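Local coordinates for cytochrome c (Rhodothermus marinus, PDB 3CP5), which carries a covalently bound heme c with an axially ligated iron and probably transfers electrons as other monoheme cytochromes c do, at residues Gly18-Val23 against Tyr71-Met76; Gln39-Tyr44 against Arg111-Tyr116. All blocks are in the same frame, centred on the assembly; numbering follows the deposited sequence.

Interaction 1. Residues Gly18-Val23 against Tyr71-Met76; sequences GPVKQV and YIMNVM. With HEC (heme c), chain C.
Asn-74 of helix 69-77 reaches the loop Gly-18-Val-23 with its carboxamide and grips both ends of one residue, Val-20. Two hydrogen bonds do this. Val-20 N gives its hydrogen to Asn-74 OD1 at 2.8 Å, arriving on a lone pair in the carbonyl plane, and Asn-74 ND2 gives one to Val-20 O at 3.0 Å, nearly straight (166°) and close to the amide plane. The amide nitrogen also bonds Ala-14 O of helix 10-17. With CG beside the backbone N (chi1 -75°), the amide lies against Gly-18, which leaves that helix with positive phi, and Asn-74 CG is 3.3 Å from Gly-18 O. The ring of Pro-19, which follows a cis peptide bond, passes the amide in the opposite sense, Pro-19 CD lying 3.3 Å from Asn-74 OD1.

Apolar contacts lie to one side of the polar pair. In the conformer of Met-73 given here, one of two, Val-20 CG2 meets Met-73 CB at 4.1 Å and Val-23 CG1 touches Met-73 CG at 4.0 Å.

Other residues of the helix turn to the heme: Tyr-71 OH donates to propionate oxygen O2A at 2.7 Å, while Val-75 CG1 packs on the porphyrin. Bonding of both the oxygen and the nitrogen of the Asn-74 carboxamide probably fixes its flip, and one buried side chain joins the loop and helix 10-17 to a heme-lining helix.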
ATOM      1  N   GLY A  18       0.086   3.144 -13.118  1.00 10.17           N
ATOM      2  CA  GLY A  18       1.427   3.524 -12.739  1.00 10.96           C
ATOM      3  C   GLY A  18       1.494   4.355 -11.487  1.00  9.62           C
ATOM      4  O   GLY A  18       0.444   4.631 -10.867  1.00 10.39           O
ATOM      5  N   PRO A  19       2.698   4.795 -11.091  1.00  8.67           N
ATOM      6  CA  PRO A  19       3.922   4.712 -11.854  1.00  9.67           C
ATOM      7  C   PRO A  19       4.623   3.370 -11.912  1.00  9.93           C
ATOM      8  O   PRO A  19       5.345   3.128 -12.880  1.00 10.23           O
ATOM      9  CB  PRO A  19       4.849   5.682 -11.116  1.00 12.07           C
ATOM     10  CG  PRO A  19       4.356   5.751  -9.710  1.00 10.34           C
ATOM     11  CD  PRO A  19       2.848   5.586  -9.854  1.00 11.13           C
ATOM     12  N   VAL A  20       4.433   2.510 -10.935  1.00  8.79           N
ATOM     13  CA  VAL A  20       5.102   1.213 -10.901  1.00  8.06           C
ATOM     14  C   VAL A  20       4.410   0.254 -11.863  1.00  8.42           C
ATOM     15  O   VAL A  20       3.168   0.280 -11.952  1.00  9.16           O
ATOM     16  CB  VAL A  20       5.125   0.683  -9.446  1.00  7.76           C
ATOM     17  CG1 VAL A  20       5.661  -0.746  -9.398  1.00  9.09           C
ATOM     18  CG2 VAL A  20       5.923   1.601  -8.549  1.00 10.20           C
ATOM     19  N   LYS A  21       5.212  -0.546 -12.563  1.00  9.59           N
ATOM     20  CA  LYS A  21       4.699  -1.567 -13.466  1.00 10.73           C
ATOM     21  C   LYS A  21       4.968  -2.965 -12.933  1.00 10.44           C
ATOM     22  O   LYS A  21       4.191  -3.899 -13.221  1.00 11.37           O
ATOM     23  CB  LYS A  21       5.350  -1.418 -14.858  1.00 12.59           C
ATOM     24  CG  LYS A  21       4.983  -0.137 -15.593  1.00 14.52           C
ATOM     25  CD  LYS A  21       5.483  -0.005 -17.012  1.00 22.07           C
ATOM     26  CE  LYS A  21       5.058   1.292 -17.684  1.00 28.11           C
ATOM     27  NZ  LYS A  21       3.668   1.208 -18.239  1.00 31.96           N
ATOM     28  N   GLN A  22       6.039  -3.135 -12.213  1.00  9.58           N
ATOM     29  CA  GLN A  22       6.485  -4.453 -11.746  1.00 10.17           C
ATOM     30  C   GLN A  22       7.281  -4.263 -10.468  1.00 10.03           C
ATOM     31  O   GLN A  22       7.848  -3.202 -10.208  1.00  9.08           O
ATOM     32  CB  GLN A  22       7.256  -5.220 -12.849  1.00  9.81           C
ATOM     33  CG  GLN A  22       8.605  -4.572 -13.136  1.00 12.97           C
ATOM     34  CD  GLN A  22       9.221  -5.100 -14.410  1.00 13.14           C
ATOM     35  OE1 GLN A  22       8.582  -5.133 -15.441  1.00 24.50           O
ATOM     36  NE2 GLN A  22      10.424  -5.527 -14.392  1.00 18.45           N
ATOM     37  N   VAL A  23       7.349  -5.320  -9.656  1.00 11.03           N
ATOM     38  CA  VAL A  23       8.121  -5.320  -8.439  1.00 12.17           C
ATOM     39  C   VAL A  23       8.995  -6.575  -8.368  1.00 13.51           C
ATOM     40  O   VAL A  23       8.717  -7.599  -9.021  1.00 17.21           O
ATOM     41  CB  VAL A  23       7.243  -5.283  -7.185  1.00 15.33           C
ATOM     42  CG1 VAL A  23       6.409  -4.016  -7.163  1.00 23.99           C
ATOM     43  CG2 VAL A  23       6.393  -6.525  -7.107  1.00 23.63           C
ATOM     44  N   TYR A  71      -0.607  -2.747  -7.253  1.00  8.30           N
ATOM     45  CA  TYR A  71      -1.657  -1.913  -6.678  1.00  8.13           C
ATOM     46  C   TYR A  71      -1.215  -1.228  -5.411  1.00  8.86           C
ATOM     47  O   TYR A  71      -1.429  -0.043  -5.247  1.00  7.77           O
ATOM     48  CB  TYR A  71      -2.914  -2.756  -6.444  1.00  9.13           C
ATOM     49  CG  TYR A  71      -4.061  -2.078  -5.720  1.00  8.38           C
ATOM     50  CD1 TYR A  71      -5.063  -1.411  -6.411  1.00  9.67           C
ATOM     51  CD2 TYR A  71      -4.156  -2.092  -4.343  1.00  8.12           C
ATOM     52  CE1 TYR A  71      -6.093  -0.797  -5.717  1.00  9.44           C
ATOM     53  CE2 TYR A  71      -5.168  -1.509  -3.623  1.00  8.98           C
ATOM     54  CZ  TYR A  71      -6.151  -0.862  -4.331  1.00  8.90           C
ATOM     55  OH  TYR A  71      -7.181  -0.259  -3.639  1.00  9.94           O
ATOM     56  N   ILE A  72      -0.656  -1.976  -4.466  1.00  7.71           N
ATOM     57  CA  ILE A  72      -0.317  -1.362  -3.197  1.00  7.75           C
ATOM     58  C   ILE A  72       0.753  -0.289  -3.370  1.00  8.08           C
ATOM     59  O   ILE A  72       0.648   0.776  -2.771  1.00  7.82           O
ATOM     60  CB  ILE A  72       0.138  -2.451  -2.223  1.00  8.55           C
ATOM     61  CG1 ILE A  72      -1.010  -3.421  -1.884  1.00  8.24           C
ATOM     62  CG2 ILE A  72       0.717  -1.870  -0.934  1.00  8.83           C
ATOM     63  CD1 ILE A  72      -0.543  -4.720  -1.233  1.00  8.20           C
ATOM     64  N   MET A  73       1.788  -0.523  -4.189  1.00  7.91           N
ATOM     65  CA  MET A  73       2.817   0.484  -4.463  1.00  7.99           C
ATOM     66  C   MET A  73       2.225   1.732  -5.078  1.00  7.11           C
ATOM     67  O   MET A  73       2.572   2.855  -4.687  1.00  8.20           O
ATOM     68  CB  MET A  73       3.887  -0.088  -5.420  1.00  8.82           C
ATOM     69  CG  MET A  73       4.678  -1.239  -4.825  1.00 10.71           C
ATOM     70  SD  MET A  73       5.938  -0.604  -3.700  0.86  8.56           S
ATOM     71  CE  MET A  73       7.096   0.093  -4.863  0.86  9.99           C
ATOM     72  N   ASN A  74       1.304   1.583  -6.040  1.00  7.88           N
ATOM     73  CA  ASN A  74       0.780   2.783  -6.721  1.00  8.04           C
ATOM     74  C   ASN A  74      -0.234   3.562  -5.899  1.00  7.08           C
ATOM     75  O   ASN A  74      -0.386   4.763  -6.080  1.00  8.05           O
ATOM     76  CB  ASN A  74       0.237   2.358  -8.090  1.00  8.02           C
ATOM     77  CG  ASN A  74       1.362   2.074  -9.058  1.00  6.99           C
ATOM     78  OD1 ASN A  74       2.509   2.482  -8.871  1.00  9.37           O
ATOM     79  ND2 ASN A  74       1.111   1.361 -10.119  1.00  9.10           N
ATOM     80  N   VAL A  75      -0.946   2.913  -4.974  1.00  7.64           N
ATOM     81  CA  VAL A  75      -1.769   3.648  -3.997  1.00  8.33           C
ATOM     82  C   VAL A  75      -0.866   4.544  -3.154  1.00  8.51           C
ATOM     83  O   VAL A  75      -1.183   5.714  -2.923  1.00  8.52           O
ATOM     84  CB  VAL A  75      -2.599   2.687  -3.118  1.00  8.48           C
ATOM     85  CG1 VAL A  75      -3.191   3.448  -1.947  1.00  9.34           C
ATOM     86  CG2 VAL A  75      -3.720   2.015  -3.911  1.00  8.37           C
ATOM     87  N   MET A  76       0.294   4.033  -2.684  1.00  8.67           N
ATOM     88  CA  MET A  76       1.234   4.843  -1.924  1.00  8.81           C
ATOM     89  C   MET A  76       1.863   5.988  -2.709  1.00  8.84           C
ATOM     90  O   MET A  76       1.995   7.124  -2.194  1.00  9.82           O
ATOM     91  CB  MET A  76       2.376   3.951  -1.345  1.00  8.63           C
ATOM     92  CG  MET A  76       1.964   3.061  -0.189  1.00  9.66           C
ATOM     93  SD  MET A  76       3.488   2.326   0.502  1.00 10.29           S
ATOM     94  CE  MET A  76       3.466   0.682  -0.194  1.00 11.93           C
TER
HETATM   95 FE   HEC C 202      -3.989   4.857   2.915  1.00  7.67          FE
HETATM   96  CHA HEC C 202      -6.609   3.342   1.324  1.00  7.63           C
HETATM   97  CHB HEC C 202      -1.963   2.229   2.141  1.00  6.66           C
HETATM   98  CHC HEC C 202      -1.318   6.573   4.216  1.00  7.17           C
HETATM   99  CHD HEC C 202      -6.101   7.179   4.184  1.00  8.14           C
HETATM  100  NA  HEC C 202      -4.251   3.137   1.957  1.00  8.23           N
HETATM  101  C1A HEC C 202      -5.392   2.675   1.298  1.00  7.66           C
HETATM  102  C2A HEC C 202      -5.076   1.457   0.593  1.00  7.06           C
HETATM  103  C3A HEC C 202      -3.801   1.131   0.843  1.00  6.76           C
HETATM  104  C4A HEC C 202      -3.277   2.206   1.675  1.00  6.59           C
HETATM  105  CMA HEC C 202      -3.005  -0.100   0.354  1.00  8.64           C
HETATM  106  CAA HEC C 202      -6.078   0.551  -0.163  1.00  8.18           C
HETATM  107  CBA HEC C 202      -6.686  -0.542   0.718  1.00  7.98           C
HETATM  108  CGA HEC C 202      -7.480  -1.566  -0.059  1.00  9.63           C
HETATM  109  O1A HEC C 202      -8.220  -2.359   0.609  1.00 10.99           O
HETATM  110  O2A HEC C 202      -7.337  -1.632  -1.309  1.00  9.59           O
HETATM  111  NB  HEC C 202      -2.047   4.478   3.196  1.00  7.32           N
HETATM  112  C1B HEC C 202      -1.435   3.271   2.916  1.00  7.10           C
HETATM  113  C2B HEC C 202      -0.050   3.346   3.301  1.00  7.86           C
HETATM  114  C3B HEC C 202       0.191   4.587   3.814  1.00  6.72           C
HETATM  115  C4B HEC C 202      -1.074   5.290   3.742  1.00  6.32           C
HETATM  116  CMB HEC C 202       0.924   2.151   3.143  1.00  9.84           C
HETATM  117  CAB HEC C 202       1.546   5.209   4.208  1.00  7.94           C
HETATM  118  CBB HEC C 202       2.503   5.219   3.167  1.00  9.00           C
HETATM  119  NC  HEC C 202      -3.748   6.568   3.918  1.00  7.11           N
HETATM  120  C1C HEC C 202      -2.564   7.160   4.355  1.00  7.58           C
HETATM  121  C2C HEC C 202      -2.837   8.400   5.052  1.00  9.35           C
HETATM  122  C3C HEC C 202      -4.167   8.580   5.056  1.00  9.05           C
HETATM  123  C4C HEC C 202      -4.740   7.423   4.408  1.00  8.40           C
HETATM  124  CMC HEC C 202      -1.767   9.151   5.833  1.00  9.16           C
HETATM  125  CAC HEC C 202      -5.006   9.613   5.867  1.00  9.45           C
HETATM  126  CBC HEC C 202      -4.682  10.963   5.561  1.00 12.15           C
HETATM  127  ND  HEC C 202      -5.955   5.183   2.758  1.00  8.27           N
HETATM  128  C1D HEC C 202      -6.655   6.205   3.387  1.00  8.63           C
HETATM  129  C2D HEC C 202      -8.078   6.083   3.061  1.00  7.92           C
HETATM  130  C3D HEC C 202      -8.183   5.082   2.179  1.00  7.84           C
HETATM  131  C4D HEC C 202      -6.872   4.476   2.061  1.00  8.59           C
HETATM  132  CMD HEC C 202      -9.119   7.094   3.613  1.00  9.36           C
HETATM  133  CAD HEC C 202      -9.414   4.594   1.392  1.00  9.08           C
HETATM  134  CBD HEC C 202      -9.453   5.287   0.007  1.00  9.79           C
HETATM  135  CGD HEC C 202      -9.602   6.779   0.196  1.00  9.60           C
HETATM  136  O1D HEC C 202      -8.692   7.549  -0.229  1.00 10.88           O
HETATM  137  O2D HEC C 202     -10.671   7.149   0.814  1.00 11.49           O

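Interaction 2. Residues Gln39-Tyr44 against Arg111-Tyr116. With HEC (heme c), chain C.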
ATOM      1  N   GLN A  39       9.348   1.463  10.306  1.00  9.38           N
ATOM      2  CA  GLN A  39       9.632   2.842  10.676  1.00 10.09           C
ATOM      3  C   GLN A  39       8.900   3.782   9.738  1.00  8.96           C
ATOM      4  O   GLN A  39       8.312   4.774  10.180  1.00  9.48           O
ATOM      5  CB  GLN A  39      11.128   3.108  10.632  1.00 12.58           C
ATOM      6  CG  GLN A  39      11.917   2.277  11.629  1.00 22.23           C
ATOM      7  CD  GLN A  39      13.414   2.439  11.375  1.00 31.25           C
ATOM      8  OE1 GLN A  39      13.862   2.906  10.317  1.00 36.35           O
ATOM      9  NE2 GLN A  39      14.176   2.056  12.381  1.00 48.16           N
ATOM     10  N   LEU A  40       8.936   3.516   8.458  1.00  8.44           N
ATOM     11  CA  LEU A  40       8.296   4.422   7.501  1.00  8.82           C
ATOM     12  C   LEU A  40       6.776   4.364   7.606  1.00  7.69           C
ATOM     13  O   LEU A  40       6.119   5.386   7.495  1.00  9.12           O
ATOM     14  CB  LEU A  40       8.701   3.979   6.087  1.00  8.21           C
ATOM     15  CG  LEU A  40      10.089   4.364   5.642  1.00  8.23           C
ATOM     16  CD1 LEU A  40      10.492   3.570   4.402  1.00 10.51           C
ATOM     17  CD2 LEU A  40      10.288   5.857   5.445  1.00 15.02           C
ATOM     18  N   PHE A  41       6.214   3.221   7.964  1.00  7.97           N
ATOM     19  CA  PHE A  41       4.783   3.094   8.151  1.00  7.63           C
ATOM     20  C   PHE A  41       4.335   3.940   9.353  1.00  8.36           C
ATOM     21  O   PHE A  41       3.330   4.631   9.297  1.00  8.59           O
ATOM     22  CB  PHE A  41       4.409   1.624   8.318  1.00  8.13           C
ATOM     23  CG  PHE A  41       2.922   1.334   8.378  1.00  7.98           C
ATOM     24  CD1 PHE A  41       2.193   1.030   7.247  1.00 10.08           C
ATOM     25  CD2 PHE A  41       2.260   1.359   9.605  1.00 10.65           C
ATOM     26  CE1 PHE A  41       0.858   0.757   7.274  1.00  9.41           C
ATOM     27  CE2 PHE A  41       0.920   1.119   9.631  1.00 11.51           C
ATOM     28  CZ  PHE A  41       0.206   0.829   8.497  1.00 11.33           C
ATOM     29  N   ASN A  42       5.110   3.864  10.431  0.50  8.21           N
ATOM     30  CA  ASN A  42       4.836   4.714  11.585  0.50  9.00           C
ATOM     31  C   ASN A  42       4.815   6.188  11.217  0.50  8.75           C
ATOM     32  O   ASN A  42       3.954   6.957  11.643  0.50  9.85           O
ATOM     33  CB  ASN A  42       5.888   4.458  12.680  0.50  8.54           C
ATOM     34  CG  ASN A  42       5.559   5.383  13.850  0.50 10.41           C
ATOM     35  OD1 ASN A  42       6.123   6.459  13.976  0.50 18.52           O
ATOM     36  ND2 ASN A  42       4.627   5.002  14.692  0.50 14.92           N
ATOM     37  N   THR A  43       5.789   6.584  10.401  1.00  8.72           N
ATOM     38  CA  THR A  43       5.959   7.980  10.011  1.00  9.80           C
ATOM     39  C   THR A  43       4.869   8.497   9.079  1.00  8.24           C
ATOM     40  O   THR A  43       4.326   9.602   9.221  1.00 11.03           O
ATOM     41  CB  THR A  43       7.339   8.129   9.274  1.00  9.49           C
ATOM     42  OG1 THR A  43       8.395   7.824  10.194  1.00 13.71           O
ATOM     43  CG2 THR A  43       7.554   9.521   8.762  1.00 11.25           C
ATOM     44  N   TYR A  44       4.514   7.690   8.066  1.00  8.22           N
ATOM     45  CA  TYR A  44       3.645   8.105   6.979  1.00  7.79           C
ATOM     46  C   TYR A  44       2.209   7.591   7.061  1.00  7.73           C
ATOM     47  O   TYR A  44       1.337   8.210   6.422  1.00  9.80           O
ATOM     48  CB  TYR A  44       4.222   7.697   5.626  1.00  9.52           C
ATOM     49  CG  TYR A  44       5.407   8.449   5.085  1.00  8.82           C
ATOM     50  CD1 TYR A  44       6.718   8.143   5.387  1.00  8.93           C
ATOM     51  CD2 TYR A  44       5.220   9.528   4.220  1.00  9.46           C
ATOM     52  CE1 TYR A  44       7.778   8.860   4.873  1.00  8.37           C
ATOM     53  CE2 TYR A  44       6.277  10.239   3.688  1.00  8.90           C
ATOM     54  CZ  TYR A  44       7.573   9.913   4.019  1.00  8.04           C
ATOM     55  OH  TYR A  44       8.653  10.592   3.499  1.00  8.47           O
ATOM     56  N   ARG A 111       8.644   0.589  -1.488  1.00  7.82           N
ATOM     57  CA  ARG A 111       9.004  -0.840  -1.548  1.00  8.11           C
ATOM     58  C   ARG A 111       9.337  -1.380  -0.165  1.00  7.26           C
ATOM     59  O   ARG A 111       9.014  -2.539   0.163  1.00  7.95           O
ATOM     60  CB  ARG A 111      10.134  -0.981  -2.548  1.00 10.33           C
ATOM     61  CG  ARG A 111      10.633  -2.420  -2.730  1.00 11.78           C
ATOM     62  CD  ARG A 111       9.502  -3.317  -3.249  1.00 11.33           C
ATOM     63  NE  ARG A 111       9.887  -4.724  -3.291  1.00 16.74           N
ATOM     64  CZ  ARG A 111       9.814  -5.579  -2.256  1.00 20.91           C
ATOM     65  NH1 ARG A 111       9.369  -5.238  -1.053  1.00 13.37           N
ATOM     66  NH2 ARG A 111      10.200  -6.827  -2.462  1.00 24.48           N
ATOM     67  N   ALA A 112       9.956  -0.573   0.705  1.00  8.07           N
ATOM     68  CA  ALA A 112      10.203  -0.960   2.102  1.00  7.96           C
ATOM     69  C   ALA A 112       8.917  -1.157   2.873  1.00  7.29           C
ATOM     70  O   ALA A 112       8.718  -2.125   3.598  1.00  8.03           O
ATOM     71  CB  ALA A 112      11.141   0.059   2.770  1.00  8.24           C
ATOM     72  N   ILE A 113       7.966  -0.213   2.721  1.00  8.13           N
ATOM     73  CA  ILE A 113       6.667  -0.330   3.352  1.00  7.40           C
ATOM     74  C   ILE A 113       5.964  -1.581   2.875  1.00  7.15           C
ATOM     75  O   ILE A 113       5.363  -2.323   3.677  1.00  7.90           O
ATOM     76  CB  ILE A 113       5.814   0.951   3.174  1.00  7.57           C
ATOM     77  CG1 ILE A 113       6.478   2.148   3.857  1.00  8.34           C
ATOM     78  CG2 ILE A 113       4.407   0.750   3.671  1.00  8.26           C
ATOM     79  CD1 ILE A 113       5.844   3.479   3.556  1.00 11.46           C
ATOM     80  N   LEU A 114       6.058  -1.907   1.575  1.00  7.97           N
ATOM     81  CA  LEU A 114       5.446  -3.145   1.076  1.00  8.15           C
ATOM     82  C   LEU A 114       6.055  -4.380   1.743  1.00  7.56           C
ATOM     83  O   LEU A 114       5.311  -5.275   2.140  1.00  7.60           O
ATOM     84  CB  LEU A 114       5.635  -3.249  -0.440  1.00  9.00           C
ATOM     85  CG  LEU A 114       5.153  -4.520  -1.131  1.00  7.63           C
ATOM     86  CD1 LEU A 114       3.646  -4.664  -0.982  1.00 13.16           C
ATOM     87  CD2 LEU A 114       5.569  -4.672  -2.557  1.00  9.57           C
ATOM     88  N   GLU A 115       7.347  -4.378   1.977  1.00  8.01           N
ATOM     89  CA  GLU A 115       8.022  -5.451   2.684  1.00  7.61           C
ATOM     90  C   GLU A 115       7.498  -5.607   4.120  1.00  7.91           C
ATOM     91  O   GLU A 115       7.254  -6.741   4.603  1.00  8.27           O
ATOM     92  CB  GLU A 115       9.542  -5.295   2.683  1.00  8.63           C
ATOM     93  CG  GLU A 115      10.226  -6.622   2.873  1.00  9.65           C
ATOM     94  CD  GLU A 115      10.315  -7.531   1.674  1.00 13.01           C
ATOM     95  OE1 GLU A 115      11.203  -8.412   1.691  1.00 14.85           O
ATOM     96  OE2 GLU A 115       9.535  -7.347   0.716  1.00 11.73           O
ATOM     97  N   TYR A 116       7.304  -4.491   4.809  1.00  7.22           N
ATOM     98  CA  TYR A 116       6.676  -4.495   6.115  1.00  7.70           C
ATOM     99  C   TYR A 116       5.271  -5.074   6.079  1.00  7.99           C
ATOM    100  O   TYR A 116       4.875  -5.910   6.911  1.00  8.09           O
ATOM    101  CB  TYR A 116       6.678  -3.094   6.709  1.00  9.59           C
ATOM    102  CG  TYR A 116       5.880  -2.972   8.001  1.00  8.23           C
ATOM    103  CD1 TYR A 116       6.272  -3.630   9.146  1.00 10.61           C
ATOM    104  CD2 TYR A 116       4.749  -2.199   8.105  1.00 10.83           C
ATOM    105  CE1 TYR A 116       5.551  -3.510  10.342  1.00 12.18           C
ATOM    106  CE2 TYR A 116       4.026  -2.070   9.259  1.00 10.13           C
ATOM    107  CZ  TYR A 116       4.427  -2.726  10.393  1.00 10.80           C
ATOM    108  OH  TYR A 116       3.716  -2.631  11.548  1.00 15.78           O
TER
HETATM  109 FE   HEC C 202      -3.989   4.857   2.915  1.00  7.67          FE
HETATM  110  CHA HEC C 202      -6.609   3.342   1.324  1.00  7.63           C
HETATM  111  CHB HEC C 202      -1.963   2.229   2.141  1.00  6.66           C
HETATM  112  CHC HEC C 202      -1.318   6.573   4.216  1.00  7.17           C
HETATM  113  CHD HEC C 202      -6.101   7.179   4.184  1.00  8.14           C
HETATM  114  NA  HEC C 202      -4.251   3.137   1.957  1.00  8.23           N
HETATM  115  C1A HEC C 202      -5.392   2.675   1.298  1.00  7.66           C
HETATM  116  C2A HEC C 202      -5.076   1.457   0.593  1.00  7.06           C
HETATM  117  C3A HEC C 202      -3.801   1.131   0.843  1.00  6.76           C
HETATM  118  C4A HEC C 202      -3.277   2.206   1.675  1.00  6.59           C
HETATM  119  CMA HEC C 202      -3.005  -0.100   0.354  1.00  8.64           C
HETATM  120  CAA HEC C 202      -6.078   0.551  -0.163  1.00  8.18           C
HETATM  121  CBA HEC C 202      -6.686  -0.542   0.718  1.00  7.98           C
HETATM  122  CGA HEC C 202      -7.480  -1.566  -0.059  1.00  9.63           C
HETATM  123  O1A HEC C 202      -8.220  -2.359   0.609  1.00 10.99           O
HETATM  124  O2A HEC C 202      -7.337  -1.632  -1.309  1.00  9.59           O
HETATM  125  NB  HEC C 202      -2.047   4.478   3.196  1.00  7.32           N
HETATM  126  C1B HEC C 202      -1.435   3.271   2.916  1.00  7.10           C
HETATM  127  C2B HEC C 202      -0.050   3.346   3.301  1.00  7.86           C
HETATM  128  C3B HEC C 202       0.191   4.587   3.814  1.00  6.72           C
HETATM  129  C4B HEC C 202      -1.074   5.290   3.742  1.00  6.32           C
HETATM  130  CMB HEC C 202       0.924   2.151   3.143  1.00  9.84           C
HETATM  131  CAB HEC C 202       1.546   5.209   4.208  1.00  7.94           C
HETATM  132  CBB HEC C 202       2.503   5.219   3.167  1.00  9.00           C
HETATM  133  NC  HEC C 202      -3.748   6.568   3.918  1.00  7.11           N
HETATM  134  C1C HEC C 202      -2.564   7.160   4.355  1.00  7.58           C
HETATM  135  C2C HEC C 202      -2.837   8.400   5.052  1.00  9.35           C
HETATM  136  C3C HEC C 202      -4.167   8.580   5.056  1.00  9.05           C
HETATM  137  C4C HEC C 202      -4.740   7.423   4.408  1.00  8.40           C
HETATM  138  CMC HEC C 202      -1.767   9.151   5.833  1.00  9.16           C
HETATM  139  CAC HEC C 202      -5.006   9.613   5.867  1.00  9.45           C
HETATM  140  CBC HEC C 202      -4.682  10.963   5.561  1.00 12.15           C
HETATM  141  ND  HEC C 202      -5.955   5.183   2.758  1.00  8.27           N
HETATM  142  C1D HEC C 202      -6.655   6.205   3.387  1.00  8.63           C
HETATM  143  C2D HEC C 202      -8.078   6.083   3.061  1.00  7.92           C
HETATM  144  C3D HEC C 202      -8.183   5.082   2.179  1.00  7.84           C
HETATM  145  C4D HEC C 202      -6.872   4.476   2.061  1.00  8.59           C
HETATM  146  CMD HEC C 202      -9.119   7.094   3.613  1.00  9.36           C
HETATM  147  CAD HEC C 202      -9.414   4.594   1.392  1.00  9.08           C
HETATM  148  CBD HEC C 202      -9.453   5.287   0.007  1.00  9.79           C
HETATM  149  CGD HEC C 202      -9.602   6.779   0.196  1.00  9.60           C
HETATM  150  O1D HEC C 202      -8.692   7.549  -0.229  1.00 10.88           O
HETATM  151  O2D HEC C 202     -10.671   7.149   0.814  1.00 11.49           O
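Helices 31-44 and 107-123, which meet beside the heme, probably correspond to the N- and C-terminal helices whose crossing is a hallmark of the cytochrome c fold. Their short segments Gln-39-Tyr-44 and Arg-111-Tyr-116 approach to 9.3 Å between axes, with 106° between their directions, and the interface is apolar.

Ile-113 sits at its centre, between helix 31-44 and the heme. Its CG1 branch lies beside the backbone N (chi1 -63°) and packs against Leu-40, with Ile-113 CG1 at 3.6 Å from Leu-40 CB; the end of this branch, Ile-113 CD1, continues to heme CBB at 3.8 Å. The other branch, CG2, divides its contacts differently: it meets the edge of the Phe-41 ring, near the ring plane, and also touches heme methyl CMB. One residue thus fills the corner between helix 31-44 and the cofactor. Farther along, Leu-40 CD1 rests on the methyl of Ala-112.

Phe-41 also lies close to Cys-45, one of the two cysteines bonded to the heme, and His-49, an axial ligand of its iron; its side chain also touches Leu-60 and Leu-117. Tyr-44, at the end of its helix, lays CB against heme CBB and CAB and hydrogen-bonds through OH to Gln-109. Away from segment 39-44, Arg-111 NH1 forms a salt bridge with Glu-115 OE2 at 2.8 Å, and that oxygen is shared with Arg-118.

The two aromatic side chains cross at about a right angle, their ring planes inclined by 51°, and Tyr-116 CE2 stands over one face of the Phe-41 ring, 3.7 Å from Phe-41 CG.

Overall arrangement
From the N terminus, the chain leaves helix 10-17 into the loop 18-23, builds helix 31-44, and runs past the heme-binding cysteines to helix 69-77, where interaction 1 closes a loop of 47 residues. Interaction 2 closes one of 66 residues when helix 107-123 returns to helix 31-44. The segments alternate along the chain, so the two loops cross instead of nesting. Their centres are about 14 Å apart, yet the contacts meet where helix 69-77 packs on helix 107-123: Met-76 SD lies 3.7 Å from Ile-113 CG2, and Ile-72 touches Leu-114. Helix 69-77 carries the loop on one side and touches the heme on another, while helices 31-44 and 107-123 also reach the heme.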